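Local atomic coordinates of DegV family protein (Thermus thermophilus, PDB entry 2DT8), a protein that binds fatty acids such as palmitic acid and probably carries or presents them, as do some relatives in the DegV family. Residues G22-P27 and R74-E79; E47-V52 and T268-Y273; S98-A103 and V110-T115; V122-L127 and G274-S279; A227-S232 and A240-V245. All coordinates share one frame; numbering follows the deposited sequence.

Contact 1: residues G22-P27 and R74-E79; sequences GVRVVP and REALEE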
# COMPACT_ATOMS: atom_id res chain seq x y z
N GLY A 22 1.85 -17.04 7.54
CA GLY A 22 3.27 -17.28 7.33
C GLY A 22 3.95 -16.23 6.47
O GLY A 22 4.99 -16.49 5.87
N VAL A 23 3.36 -15.04 6.40
CA VAL A 23 3.94 -13.96 5.64
C VAL A 23 4.98 -13.30 6.54
O VAL A 23 4.66 -12.90 7.66
CB VAL A 23 2.87 -12.92 5.24
CG1 VAL A 23 3.53 -11.69 4.61
CG2 VAL A 23 1.87 -13.55 4.28
N ARG A 24 6.22 -13.20 6.08
CA ARG A 24 7.26 -12.57 6.88
C ARG A 24 7.34 -11.10 6.49
O ARG A 24 7.23 -10.76 5.32
CB ARG A 24 8.58 -13.30 6.65
CG ARG A 24 8.45 -14.78 7.01
CD ARG A 24 9.75 -15.53 6.90
NE ARG A 24 9.55 -16.94 7.24
CZ ARG A 24 10.38 -17.66 7.98
NH1 ARG A 24 11.48 -17.10 8.47
NH2 ARG A 24 10.12 -18.93 8.23
N VAL A 25 7.51 -10.24 7.48
CA VAL A 25 7.54 -8.81 7.21
C VAL A 25 8.85 -8.14 7.60
O VAL A 25 9.32 -8.27 8.73
CB VAL A 25 6.37 -8.12 7.95
CG1 VAL A 25 6.34 -6.63 7.61
CG2 VAL A 25 5.06 -8.78 7.58
N VAL A 26 9.43 -7.41 6.65
CA VAL A 26 10.66 -6.67 6.87
C VAL A 26 10.21 -5.24 7.14
O VAL A 26 9.55 -4.62 6.30
CB VAL A 26 11.55 -6.72 5.61
CG1 VAL A 26 12.80 -5.89 5.84
CG2 VAL A 26 11.91 -8.18 5.28
N PRO A 27 10.54 -4.69 8.32
CA PRO A 27 10.11 -3.33 8.62
C PRO A 27 10.84 -2.17 7.97
O PRO A 27 12.02 -2.26 7.66
CB PRO A 27 10.25 -3.27 10.14
CG PRO A 27 11.45 -4.11 10.39
CD PRO A 27 11.22 -5.31 9.47
N ARG A 74 17.37 -15.78 4.50
CA ARG A 74 18.18 -16.89 4.99
C ARG A 74 17.38 -17.77 5.95
O ARG A 74 17.45 -18.99 5.92
CB ARG A 74 19.43 -16.36 5.70
CG ARG A 74 20.28 -17.45 6.32
CD ARG A 74 21.66 -16.96 6.74
NE ARG A 74 21.62 -15.76 7.56
CZ ARG A 74 21.84 -14.53 7.11
NH1 ARG A 74 22.19 -14.33 5.84
NH2 ARG A 74 21.71 -13.49 7.92
N GLU A 75 16.59 -17.06 6.77
CA GLU A 75 15.81 -17.79 7.76
C GLU A 75 14.65 -18.56 7.09
O GLU A 75 14.34 -19.70 7.40
CB GLU A 75 15.24 -16.81 8.81
CG GLU A 75 16.30 -16.30 9.77
CD GLU A 75 15.80 -15.19 10.68
OE1 GLU A 75 14.77 -14.56 10.35
OE2 GLU A 75 16.46 -14.93 11.71
N ALA A 76 14.10 -17.86 6.08
CA ALA A 76 12.97 -18.45 5.39
C ALA A 76 13.38 -19.70 4.58
O ALA A 76 12.68 -20.71 4.54
CB ALA A 76 12.35 -17.44 4.39
N LEU A 77 14.55 -19.60 3.97
CA LEU A 77 15.09 -20.69 3.16
C LEU A 77 15.58 -21.89 3.95
O LEU A 77 15.96 -22.90 3.37
CB LEU A 77 16.18 -20.16 2.23
CG LEU A 77 15.57 -19.22 1.19
CD1 LEU A 77 16.66 -18.50 0.42
CD2 LEU A 77 14.69 -20.03 0.24
N GLU A 78 15.58 -21.77 5.27
CA GLU A 78 15.97 -22.89 6.13
C GLU A 78 14.87 -23.96 6.07
O GLU A 78 15.10 -25.14 6.30
CB GLU A 78 16.10 -22.44 7.58
CG GLU A 78 17.40 -21.75 7.89
CD GLU A 78 17.46 -21.28 9.33
OE1 GLU A 78 16.84 -21.94 10.19
OE2 GLU A 78 18.13 -20.26 9.60
N GLU A 79 13.66 -23.45 5.78
CA GLU A 79 12.55 -24.38 5.65
C GLU A 79 11.67 -24.21 4.42
O GLU A 79 10.51 -24.60 4.41
CB GLU A 79 11.64 -24.15 6.84
CG GLU A 79 12.30 -24.32 8.21
CD GLU A 79 12.68 -25.77 8.51
OE1 GLU A 79 12.08 -26.67 7.88
OE2 GLU A 79 13.54 -25.99 9.38
O HOH W 1 12.09 -14.35 9.14

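Contact 2: residues E47-V52 and T268-Y273; sequences EIFQKV and TGPGTY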
# COMPACT_ATOMS: atom_id res chain seq x y z
N GLU A 47 0.54 9.86 16.21
CA GLU A 47 1.68 10.41 16.93
C GLU A 47 2.50 11.33 16.05
O GLU A 47 2.96 12.39 16.49
CB GLU A 47 2.56 9.29 17.49
CG GLU A 47 1.90 8.56 18.64
CD GLU A 47 2.64 7.30 19.05
OE1 GLU A 47 3.04 6.51 18.16
OE2 GLU A 47 2.82 7.10 20.26
N ILE A 48 2.71 10.93 14.80
CA ILE A 48 3.47 11.74 13.87
C ILE A 48 2.79 13.09 13.63
O ILE A 48 3.45 14.13 13.70
CB ILE A 48 3.59 11.01 12.52
CG1 ILE A 48 4.54 9.82 12.68
CG2 ILE A 48 4.07 11.97 11.42
CD1 ILE A 48 4.50 8.84 11.52
N PHE A 49 1.49 13.07 13.39
CA PHE A 49 0.79 14.32 13.13
C PHE A 49 0.71 15.25 14.34
O PHE A 49 0.66 16.47 14.21
CB PHE A 49 -0.60 14.03 12.54
CG PHE A 49 -0.54 13.16 11.30
CD1 PHE A 49 0.49 13.32 10.38
CD2 PHE A 49 -1.50 12.19 11.06
CE1 PHE A 49 0.57 12.52 9.24
CE2 PHE A 49 -1.43 11.38 9.92
CZ PHE A 49 -0.39 11.55 9.01
N GLN A 50 0.69 14.59 15.51
CA GLN A 50 0.65 15.38 16.72
C GLN A 50 1.95 16.17 16.90
O GLN A 50 1.97 17.30 17.37
CB GLN A 50 0.57 14.48 18.00
CG GLN A 50 0.71 15.26 19.31
CD GLN A 50 0.96 14.37 20.52
OE1 GLN A 50 1.19 14.86 21.62
NE2 GLN A 50 0.91 13.05 20.32
N LYS A 51 3.04 15.47 16.51
CA LYS A 51 4.32 16.14 16.61
C LYS A 51 4.47 17.32 15.62
O LYS A 51 5.01 18.39 15.93
CB LYS A 51 5.56 15.18 16.30
CG LYS A 51 5.77 14.11 17.36
CD LYS A 51 6.10 14.72 18.71
CE LYS A 51 6.53 13.64 19.70
NZ LYS A 51 6.77 14.19 21.06
N VAL A 52 3.94 17.12 14.42
CA VAL A 52 3.96 18.20 13.44
C VAL A 52 3.12 19.38 13.94
O VAL A 52 3.53 20.53 13.90
CB VAL A 52 3.49 17.68 12.06
CG1 VAL A 52 3.38 18.83 11.07
CG2 VAL A 52 4.50 16.65 11.53
N THR A 268 1.57 10.56 2.97
CA THR A 268 0.25 11.03 2.56
C THR A 268 -0.26 12.16 3.46
O THR A 268 -0.91 13.10 2.98
CB THR A 268 -0.79 9.89 2.57
OG1 THR A 268 -0.92 9.37 3.90
CG2 THR A 268 -0.35 8.75 1.63
N GLY A 269 0.03 12.06 4.75
CA GLY A 269 -0.40 13.09 5.67
C GLY A 269 -1.71 12.79 6.36
O GLY A 269 -2.29 11.72 6.16
N PRO A 270 -2.22 13.72 7.17
CA PRO A 270 -3.49 13.53 7.88
C PRO A 270 -4.71 13.51 6.97
O PRO A 270 -4.66 13.99 5.83
CB PRO A 270 -3.51 14.70 8.87
CG PRO A 270 -2.76 15.77 8.15
CD PRO A 270 -1.60 15.02 7.52
N GLY A 271 -5.79 12.95 7.48
CA GLY A 271 -7.03 12.89 6.73
C GLY A 271 -6.97 12.14 5.42
O GLY A 271 -7.67 12.49 4.47
N THR A 272 -6.14 11.10 5.36
CA THR A 272 -6.03 10.32 4.14
C THR A 272 -7.08 9.20 4.18
O THR A 272 -7.32 8.61 5.24
CB THR A 272 -4.62 9.68 3.99
OG1 THR A 272 -3.63 10.72 3.98
CG2 THR A 272 -4.51 8.88 2.69
N TYR A 273 -7.72 8.94 3.05
CA TYR A 273 -8.69 7.85 2.99
C TYR A 273 -8.85 7.43 1.54
O TYR A 273 -8.59 8.22 0.63
CB TYR A 273 -10.06 8.25 3.57
CG TYR A 273 -10.77 9.35 2.82
CD1 TYR A 273 -10.51 10.69 3.08
CD2 TYR A 273 -11.73 9.04 1.84
CE1 TYR A 273 -11.17 11.70 2.40
CE2 TYR A 273 -12.39 10.04 1.16
CZ TYR A 273 -12.11 11.36 1.44
OH TYR A 273 -12.78 12.36 0.77

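Contact 3: residues S98-A103 and V110-T115; sequences SAELAA and VTVVDT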
# COMPACT_ATOMS: atom_id res chain seq x y z
N SER A 98 16.83 -2.78 -2.26
CA SER A 98 17.48 -3.49 -1.17
C SER A 98 17.17 -4.99 -1.24
O SER A 98 18.04 -5.84 -0.99
CB SER A 98 17.03 -2.95 0.19
OG SER A 98 17.68 -1.73 0.46
N ALA A 99 15.91 -5.31 -1.55
CA ALA A 99 15.50 -6.71 -1.64
C ALA A 99 16.27 -7.41 -2.77
O ALA A 99 16.73 -8.54 -2.59
CB ALA A 99 13.99 -6.79 -1.90
N GLU A 100 16.42 -6.74 -3.91
CA GLU A 100 17.15 -7.33 -5.03
C GLU A 100 18.62 -7.56 -4.67
O GLU A 100 19.19 -8.58 -5.03
CB GLU A 100 17.02 -6.46 -6.27
CG GLU A 100 15.59 -6.40 -6.75
CD GLU A 100 15.41 -5.53 -7.97
OE1 GLU A 100 16.15 -4.54 -8.10
OE2 GLU A 100 14.51 -5.84 -8.78
N LEU A 101 19.22 -6.62 -3.95
CA LEU A 101 20.61 -6.82 -3.54
C LEU A 101 20.73 -8.04 -2.61
O LEU A 101 21.67 -8.84 -2.73
CB LEU A 101 21.15 -5.57 -2.86
CG LEU A 101 21.42 -4.39 -3.80
CD1 LEU A 101 21.67 -3.11 -3.01
CD2 LEU A 101 22.62 -4.72 -4.67
N ALA A 102 19.79 -8.19 -1.68
CA ALA A 102 19.81 -9.33 -0.79
C ALA A 102 19.53 -10.61 -1.56
O ALA A 102 20.09 -11.66 -1.26
CB ALA A 102 18.76 -9.17 0.32
N ALA A 103 18.64 -10.53 -2.55
CA ALA A 103 18.30 -11.71 -3.33
C ALA A 103 19.52 -12.32 -4.04
O ALA A 103 19.57 -13.54 -4.25
CB ALA A 103 17.21 -11.36 -4.35
N VAL A 110 15.19 -16.57 -4.87
CA VAL A 110 14.37 -15.47 -4.42
C VAL A 110 13.87 -14.69 -5.61
O VAL A 110 14.65 -14.31 -6.49
CB VAL A 110 15.17 -14.52 -3.51
CG1 VAL A 110 14.28 -13.33 -3.09
CG2 VAL A 110 15.67 -15.26 -2.28
N THR A 111 12.56 -14.46 -5.65
CA THR A 111 11.97 -13.66 -6.71
C THR A 111 11.41 -12.40 -6.08
O THR A 111 10.52 -12.47 -5.23
CB THR A 111 10.84 -14.41 -7.43
OG1 THR A 111 11.35 -15.62 -8.00
CG2 THR A 111 10.24 -13.55 -8.53
N VAL A 112 11.94 -11.26 -6.49
CA VAL A 112 11.50 -9.98 -5.96
C VAL A 112 10.53 -9.35 -6.96
O VAL A 112 10.85 -9.21 -8.14
CB VAL A 112 12.69 -9.03 -5.75
CG1 VAL A 112 12.21 -7.66 -5.26
CG2 VAL A 112 13.67 -9.65 -4.76
N VAL A 113 9.34 -8.98 -6.47
CA VAL A 113 8.31 -8.37 -7.31
C VAL A 113 7.97 -6.94 -6.89
O VAL A 113 7.62 -6.69 -5.72
CB VAL A 113 7.01 -9.22 -7.25
CG1 VAL A 113 5.93 -8.57 -8.11
CG2 VAL A 113 7.28 -10.65 -7.72
N ASP A 114 8.08 -6.01 -7.84
CA ASP A 114 7.73 -4.61 -7.63
C ASP A 114 6.25 -4.57 -8.00
O ASP A 114 5.89 -4.72 -9.17
CB ASP A 114 8.55 -3.73 -8.59
CG ASP A 114 8.24 -2.26 -8.43
OD1 ASP A 114 7.17 -1.93 -7.89
OD2 ASP A 114 9.06 -1.42 -8.87
N THR A 115 5.39 -4.39 -7.00
CA THR A 115 3.95 -4.38 -7.21
C THR A 115 3.41 -3.09 -7.80
O THR A 115 2.26 -3.05 -8.24
CB THR A 115 3.18 -4.57 -5.90
OG1 THR A 115 3.47 -3.47 -5.03
CG2 THR A 115 3.57 -5.89 -5.23
O HOH W 2 13.02 -7.84 -9.47

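Contact 4: residues V122-L127 and G274-S279; sequences VGMMVL and GFYAYS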
# COMPACT_ATOMS: atom_id res chain seq x y z
N VAL A 122 -0.36 -3.33 -1.86
CA VAL A 122 0.67 -4.36 -1.87
C VAL A 122 0.11 -5.55 -1.08
O VAL A 122 0.19 -6.70 -1.49
CB VAL A 122 1.97 -3.88 -1.17
CG1 VAL A 122 3.01 -4.99 -1.20
CG2 VAL A 122 2.49 -2.62 -1.85
N GLY A 123 -0.48 -5.24 0.07
CA GLY A 123 -1.05 -6.27 0.92
C GLY A 123 -2.05 -7.19 0.23
O GLY A 123 -2.01 -8.41 0.45
N MSE A 124 -2.92 -6.63 -0.60
CA MSE A 124 -3.93 -7.45 -1.28
C MSE A 124 -3.26 -8.42 -2.25
O MSE A 124 -3.76 -9.53 -2.45
CB MSE A 124 -4.95 -6.60 -2.03
CG MSE A 124 -4.40 -5.91 -3.26
SE MSE A 124 -5.68 -4.65 -3.96
CE MSE A 124 -4.84 -4.36 -5.66
N MSE A 125 -2.14 -8.02 -2.84
CA MSE A 125 -1.44 -8.91 -3.76
C MSE A 125 -0.74 -10.02 -2.96
O MSE A 125 -0.66 -11.16 -3.41
CB MSE A 125 -0.44 -8.13 -4.61
CG MSE A 125 -1.13 -7.11 -5.48
SE MSE A 125 0.02 -6.38 -6.82
CE MSE A 125 -0.97 -4.82 -7.28
N VAL A 126 -0.23 -9.68 -1.78
CA VAL A 126 0.39 -10.69 -0.93
C VAL A 126 -0.67 -11.72 -0.56
O VAL A 126 -0.43 -12.93 -0.63
CB VAL A 126 0.96 -10.04 0.37
CG1 VAL A 126 1.36 -11.10 1.36
CG2 VAL A 126 2.13 -9.17 0.02
N LEU A 127 -1.86 -11.25 -0.18
CA LEU A 127 -2.94 -12.16 0.18
C LEU A 127 -3.38 -13.02 -1.01
O LEU A 127 -3.66 -14.20 -0.84
CB LEU A 127 -4.13 -11.37 0.72
CG LEU A 127 -3.87 -10.64 2.05
CD1 LEU A 127 -5.09 -9.81 2.40
CD2 LEU A 127 -3.55 -11.63 3.17
N GLY A 274 -9.25 6.19 1.32
CA GLY A 274 -9.44 5.72 -0.04
C GLY A 274 -9.49 4.19 0.03
O GLY A 274 -9.67 3.60 1.08
N PHE A 275 -9.28 3.60 -1.16
CA PHE A 275 -9.34 2.16 -1.22
C PHE A 275 -8.67 1.60 -2.47
O PHE A 275 -8.57 2.26 -3.50
CB PHE A 275 -10.68 1.42 -0.99
CG PHE A 275 -11.59 1.67 -2.16
CD1 PHE A 275 -12.29 2.87 -2.24
CD2 PHE A 275 -11.76 0.69 -3.13
CE1 PHE A 275 -13.16 3.08 -3.30
CE2 PHE A 275 -12.63 0.92 -4.19
CZ PHE A 275 -13.33 2.11 -4.28
N TYR A 276 -8.17 0.36 -2.30
CA TYR A 276 -7.57 -0.29 -3.45
C TYR A 276 -8.58 -1.39 -3.74
O TYR A 276 -9.40 -1.76 -2.91
CB TYR A 276 -6.28 -1.02 -2.94
CG TYR A 276 -5.06 -0.35 -3.47
CD1 TYR A 276 -4.61 -0.65 -4.75
CD2 TYR A 276 -4.36 0.57 -2.69
CE1 TYR A 276 -3.47 -0.03 -5.25
CE2 TYR A 276 -3.22 1.18 -3.19
CZ TYR A 276 -2.77 0.88 -4.46
OH TYR A 276 -1.64 1.50 -4.96
N ALA A 277 -8.48 -1.89 -4.99
CA ALA A 277 -9.39 -2.95 -5.37
C ALA A 277 -8.97 -3.86 -6.67
O ALA A 277 -8.19 -3.35 -7.46
CB ALA A 277 -10.90 -2.59 -5.76
N TYR A 278 -9.39 -5.12 -6.77
CA TYR A 278 -9.06 -5.93 -7.95
C TYR A 278 -10.18 -6.94 -8.09
O TYR A 278 -11.02 -7.07 -7.20
CB TYR A 278 -7.71 -6.64 -7.84
CG TYR A 278 -7.64 -7.82 -6.89
CD1 TYR A 278 -7.36 -7.62 -5.54
CD2 TYR A 278 -7.84 -9.12 -7.35
CE1 TYR A 278 -7.27 -8.69 -4.67
CE2 TYR A 278 -7.75 -10.21 -6.48
CZ TYR A 278 -7.47 -9.99 -5.14
OH TYR A 278 -7.39 -11.04 -4.27
N SER A 279 -10.21 -7.63 -9.22
CA SER A 279 -11.25 -8.62 -9.46
C SER A 279 -10.64 -9.95 -9.85
O SER A 279 -9.46 -10.04 -10.20
CB SER A 279 -12.19 -8.15 -10.56
OG SER A 279 -11.52 -8.05 -11.81
O HOH W 3 -6.37 -10.44 -1.97

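Contact 5: residues A227-S232 and A240-V245; sequences AYFLYS and ALRQEV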
# COMPACT_ATOMS: atom_id res chain seq x y z
N ALA A 227 -12.17 -5.36 -2.28
CA ALA A 227 -11.76 -4.00 -2.00
C ALA A 227 -11.03 -3.88 -0.66
O ALA A 227 -11.32 -4.59 0.30
CB ALA A 227 -12.97 -3.08 -2.03
N TYR A 228 -10.11 -2.90 -0.64
CA TYR A 228 -9.33 -2.73 0.57
C TYR A 228 -9.32 -1.21 0.93
O TYR A 228 -8.79 -0.38 0.19
CB TYR A 228 -7.90 -3.26 0.31
CG TYR A 228 -7.99 -4.71 -0.03
CD1 TYR A 228 -8.31 -5.09 -1.33
CD2 TYR A 228 -7.79 -5.68 0.95
CE1 TYR A 228 -8.43 -6.44 -1.65
CE2 TYR A 228 -7.91 -7.02 0.63
CZ TYR A 228 -8.24 -7.40 -0.66
OH TYR A 228 -8.37 -8.74 -0.98
N PHE A 229 -9.94 -0.93 2.09
CA PHE A 229 -10.06 0.46 2.46
C PHE A 229 -9.00 0.88 3.47
O PHE A 229 -8.63 0.12 4.36
CB PHE A 229 -11.46 0.70 3.06
CG PHE A 229 -12.56 0.45 2.07
CD1 PHE A 229 -13.00 -0.84 1.80
CD2 PHE A 229 -13.12 1.51 1.38
CE1 PHE A 229 -13.98 -1.07 0.83
CE2 PHE A 229 -14.11 1.30 0.41
CZ PHE A 229 -14.54 0.00 0.15
N LEU A 230 -8.54 2.12 3.32
CA LEU A 230 -7.47 2.66 4.15
C LEU A 230 -7.74 4.08 4.64
O LEU A 230 -8.40 4.88 3.97
CB LEU A 230 -6.18 2.70 3.33
CG LEU A 230 -5.68 1.34 2.84
CD1 LEU A 230 -4.79 1.50 1.61
CD2 LEU A 230 -4.95 0.64 3.98
N TYR A 231 -7.24 4.33 5.86
CA TYR A 231 -7.39 5.67 6.39
C TYR A 231 -6.35 6.10 7.44
O TYR A 231 -5.61 5.29 7.98
CB TYR A 231 -8.71 5.83 7.21
CG TYR A 231 -8.65 4.98 8.43
CD1 TYR A 231 -8.93 3.62 8.34
CD2 TYR A 231 -8.32 5.53 9.66
CE1 TYR A 231 -8.88 2.82 9.47
CE2 TYR A 231 -8.27 4.74 10.80
CZ TYR A 231 -8.56 3.39 10.71
OH TYR A 231 -8.51 2.59 11.83
N SER A 232 -6.34 7.43 7.65
CA SER A 232 -5.42 7.94 8.65
C SER A 232 -6.35 9.02 9.19
O SER A 232 -7.04 9.71 8.45
CB SER A 232 -4.12 8.73 8.15
OG SER A 232 -4.54 9.88 7.43
N ALA A 240 -17.83 6.15 5.31
CA ALA A 240 -18.90 6.57 4.41
C ALA A 240 -18.63 6.05 3.00
O ALA A 240 -19.54 5.65 2.28
CB ALA A 240 -19.02 8.08 4.40
N LEU A 241 -17.36 6.07 2.62
CA LEU A 241 -16.95 5.60 1.31
C LEU A 241 -17.19 4.10 1.18
O LEU A 241 -17.72 3.63 0.17
CB LEU A 241 -15.46 5.93 1.10
CG LEU A 241 -14.86 5.63 -0.27
CD1 LEU A 241 -15.59 6.42 -1.35
CD2 LEU A 241 -13.37 6.00 -0.27
N ARG A 242 -16.83 3.34 2.21
CA ARG A 242 -17.03 1.89 2.20
C ARG A 242 -18.52 1.55 2.15
O ARG A 242 -18.92 0.60 1.48
CB ARG A 242 -16.39 1.25 3.45
CG ARG A 242 -16.56 -0.26 3.54
CD ARG A 242 -15.81 -0.80 4.75
NE ARG A 242 -15.91 -2.25 4.90
CZ ARG A 242 -16.82 -2.87 5.64
NH1 ARG A 242 -17.73 -2.18 6.31
NH2 ARG A 242 -16.82 -4.20 5.72
N GLN A 243 -19.33 2.32 2.86
CA GLN A 243 -20.77 2.10 2.88
C GLN A 243 -21.36 2.33 1.49
O GLN A 243 -22.19 1.54 1.01
CB GLN A 243 -21.43 3.02 3.91
CG GLN A 243 -21.10 2.62 5.36
CD GLN A 243 -21.27 3.76 6.35
OE1 GLN A 243 -21.03 3.59 7.55
NE2 GLN A 243 -21.68 4.93 5.86
N GLU A 244 -20.96 3.41 0.84
CA GLU A 244 -21.37 3.78 -0.51
C GLU A 244 -20.91 2.70 -1.50
O GLU A 244 -21.72 2.17 -2.27
CB GLU A 244 -20.81 5.16 -0.87
CG GLU A 244 -21.41 6.29 0.01
CD GLU A 244 -20.85 7.68 -0.29
OE1 GLU A 244 -19.62 7.88 -0.18
OE2 GLU A 244 -21.66 8.57 -0.65
N VAL A 245 -19.80 2.09 -1.33
CA VAL A 245 -19.33 1.02 -2.21
C VAL A 245 -20.11 -0.28 -2.00
O VAL A 245 -20.47 -0.95 -2.97
CB VAL A 245 -17.82 0.74 -2.01
CG1 VAL A 245 -17.43 -0.57 -2.69
CG2 VAL A 245 -17.00 1.88 -2.59

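Contact 1: residues G22-P27 and R74-E79
Arg-24 sets CG beside its backbone N (chi1 -58°) and then runs straight from CG to NE, which carries its guanidinium from strand 24-32 to helix 66-76. There the flat group lies against Ala-76. Ala-76 CA sits 3.6 Å above the guanidinium plane of Arg-24, over its centre. NH1 of Arg-24 is 3.6 Å from Ala-76 N, and NE is 4.0 Å from the methyl CB of Ala-76. These are packing contacts only. Just before it in the chain, Glu-75 is extended beyond CG, and its CB lies 3.8 Å from NH1 of Arg-24. In the fold, this joins a strand of the mixed sheet to a helix packed on it. Strand 3-8, next to 24-32, shares in the contact, since Thr-4 touches both Arg-24 and Ala-76. Val-72 of the same helix also packs on Arg-24. The opposite charges do not form a salt bridge: Arg-24 NH1 and Glu-75 OE1 stand 4.6 Å apart. Water 1 joins them instead, accepting from Arg-24 NH1 at 2.9 Å and donating to Glu-75 OE1 at 2.9 Å. Ala-76 also opens a type I turn that ends at Glu-79.

Contact 2: residues E47-V52 and T268-Y273
Phe-49 of helix 45-53 lays its ring on the loop that follows helix 262-268, at Gly-269 and Pro-270. Its CG stands beside the backbone N (chi1 -55°), which sends the ring from helix to loop. Thr-268 closes helix 262-268 and touches the bound palmitate. Its OG1 donates to Thr-272 OG1 at 3.0 Å, within the loop. Gly-269 comes next, with positive phi (94°), and at its backbone angles a side chain would run into the preceding carbonyl. Its carbonyl carbon C lies 3.2 Å from Phe-49 CZ, approaching the ring obliquely. Pro-270 follows over one face of the ring. Its N stands 3.4 Å above the ring plane of Phe-49, offset toward the rim. Its CD makes a CH-pi contact, 3.9 Å from the Phe-49 ring centroid and 18° off the normal. CB of the same proline reaches Phe-49 CD2 at 3.9 Å. Past Gly-271, Thr-272 turns back and its OG1 donates to Gly-269 O at 2.7 Å, from above the carbonyl plane. Ser-232 OG also bonds to that oxygen. An alanine in place of Phe-49 would probably leave Pro-270 CD without an aromatic face to rest on and open a gap between helix 45-53 and the loop. Adhesion between the segments is apolar, an aromatic face against a proline, while the polar bonds act within the loop and fix the peptide that the ring meets.

Contact 3: residues S98-A103 and V110-T115
Ala-103 and Val-110 make the tight end of this contact, with Ala-103 CB 3.7 Å from Val-110 CG1. Val-112 packs next to them and uses both methyls. Its CG1 stands anti to the backbone N (chi1 178°) and meets Ala-99 CB at 3.9 Å. Its CG2 stands anti to the carbonyl carbon and meets Ala-103 CB at 4.0 Å. The valine therefore straddles two alanines one turn apart on the helix. Small alanine side chains let the helix come close, its axis 8.6 Å from that of the strand. The two run nearly antiparallel, at 168°. This is the return half of the beta-alpha-beta unit of strand 82-87, helix 95-103 and strand 110-114. Tyr-73 of helix 66-76 adds to the apolar side, touching Ala-99 and Val-110. The other side is looser and wetter. Glu-100 is exposed, and its CG rests 3.9 Å from Val-112 CG1. Its extended chain carries the carboxylate past the valine. Water 2 donates to Glu-100 OE2 at 2.6 Å and to Val-112 O at 2.9 Å. Direct attachment of helix to strand is by methyl packing, whereas the one polar tie runs through a water on the solvent side. The carboxylate can keep its solvent while its aliphatic stem shields the valine.

Contact 4: residues V122-L127 and G274-S279
Tyr-278 OH is held by two partners: water 3, at 2.6 Å from this OH, and Arg-226, which bonds it through NH1. The water lies in the plane of the tyrosine ring, at its edge. The same water donates to Met-124 O at 2.8 Å, and so ties strand 273-279 to helix 120-135. Beside this bridge the selenomethionine side chain of Met-124 fills the space between helix and strand. Its CG takes the crowded position between backbone N and carbonyl carbon (chi1 71°), and the chain then runs out extended toward the strand. SE lies 3.8 Å from Tyr-276 CB and 3.8 Å from Tyr-278 CD1. Both rings make Met-aromatic contacts. SE meets the Tyr-278 ring at its edge, 5.1 Å from the centroid, and the Tyr-276 ring obliquely. The methyl CE continues to Tyr-276 CD1 at 3.8 Å. Met-124 and Tyr-278 lie alongside each other pointing opposite ways; the Tyr-276 side chain stands roughly perpendicular to Met-124. The helix and strand segments run in roughly the same direction, their axes inclined at 32°. The helix follows strand 110-114 of the other mixed sheet, and the strand belongs to the four-stranded one. Tyr-276 also touches the bound palmitate. In this chiefly apolar, buried interface, a water and an arginine satisfy the hydroxyl of Tyr-278.

Contact 5: residues A227-S232 and A240-V245
Phe-229 turns its ring over the helix, and Arg-242 lies across one face of it. Phe-229 has CG beside the backbone N (chi1 -64°), which points the ring from strand 225-231 at helix 236-247. Arg-242 has CG anti to its N (chi1 179°) and stays extended to NE, which takes its aliphatic stem across the ring. CB of Arg-242 sits over the centre of that face, a CH-pi contact at 3.8 Å from the Phe-229 centroid. CG follows at 3.8 Å from Phe-229 CE1. Closest of all is the backbone, Arg-242 CA to Phe-229 CE2 at 3.5 Å. The guanidinium goes on past the ring, its plane turned 83° from it, and NE donates to Ala-255 O of strand 252-259. Val-245 comes in at the ring edge, with CB 4.0 Å from Phe-229 CZ. Leu-241 is a looser neighbour, its CG 4.4 Å from Phe-229 CE2. Strand and helix belong to the beta-alpha-beta unit completed by strand 252-259. Phe-275 stacks on the phenylalanine from the next strand. A serine in place of Phe-229 would probably leave the stem of Arg-242 without its support and open a gap before Val-245. Arg-242 serves two chemistries: its methylenes pack on an aromatic face, and its charged end reaches a backbone carbonyl.

Contacts 4 and 5 are buried. They share the four-stranded sheet, where strands 273-279 and 225-231 are neighbours, joined by backbone bonds such as Tyr-276 O to Tyr-228 N. Contacts 1 and 3 reach the six-stranded sheet; contact 1 is partly buried and contact 3 lies at the surface. Waters bridge contacts 1, 3 and 4. Contact 3 leads on to contact 4, as strand 110-114 precedes helix 120-135 and Thr-115 packs on Val-122 and Met-125. Contact 2 is partly buried and joins a helix to a loop, which meets contact 5 at Ser-232. Aromatic packing marks contacts 2, 4 and 5, methyl packing contact 3, and contact 1 lays a guanidinium on an alanine.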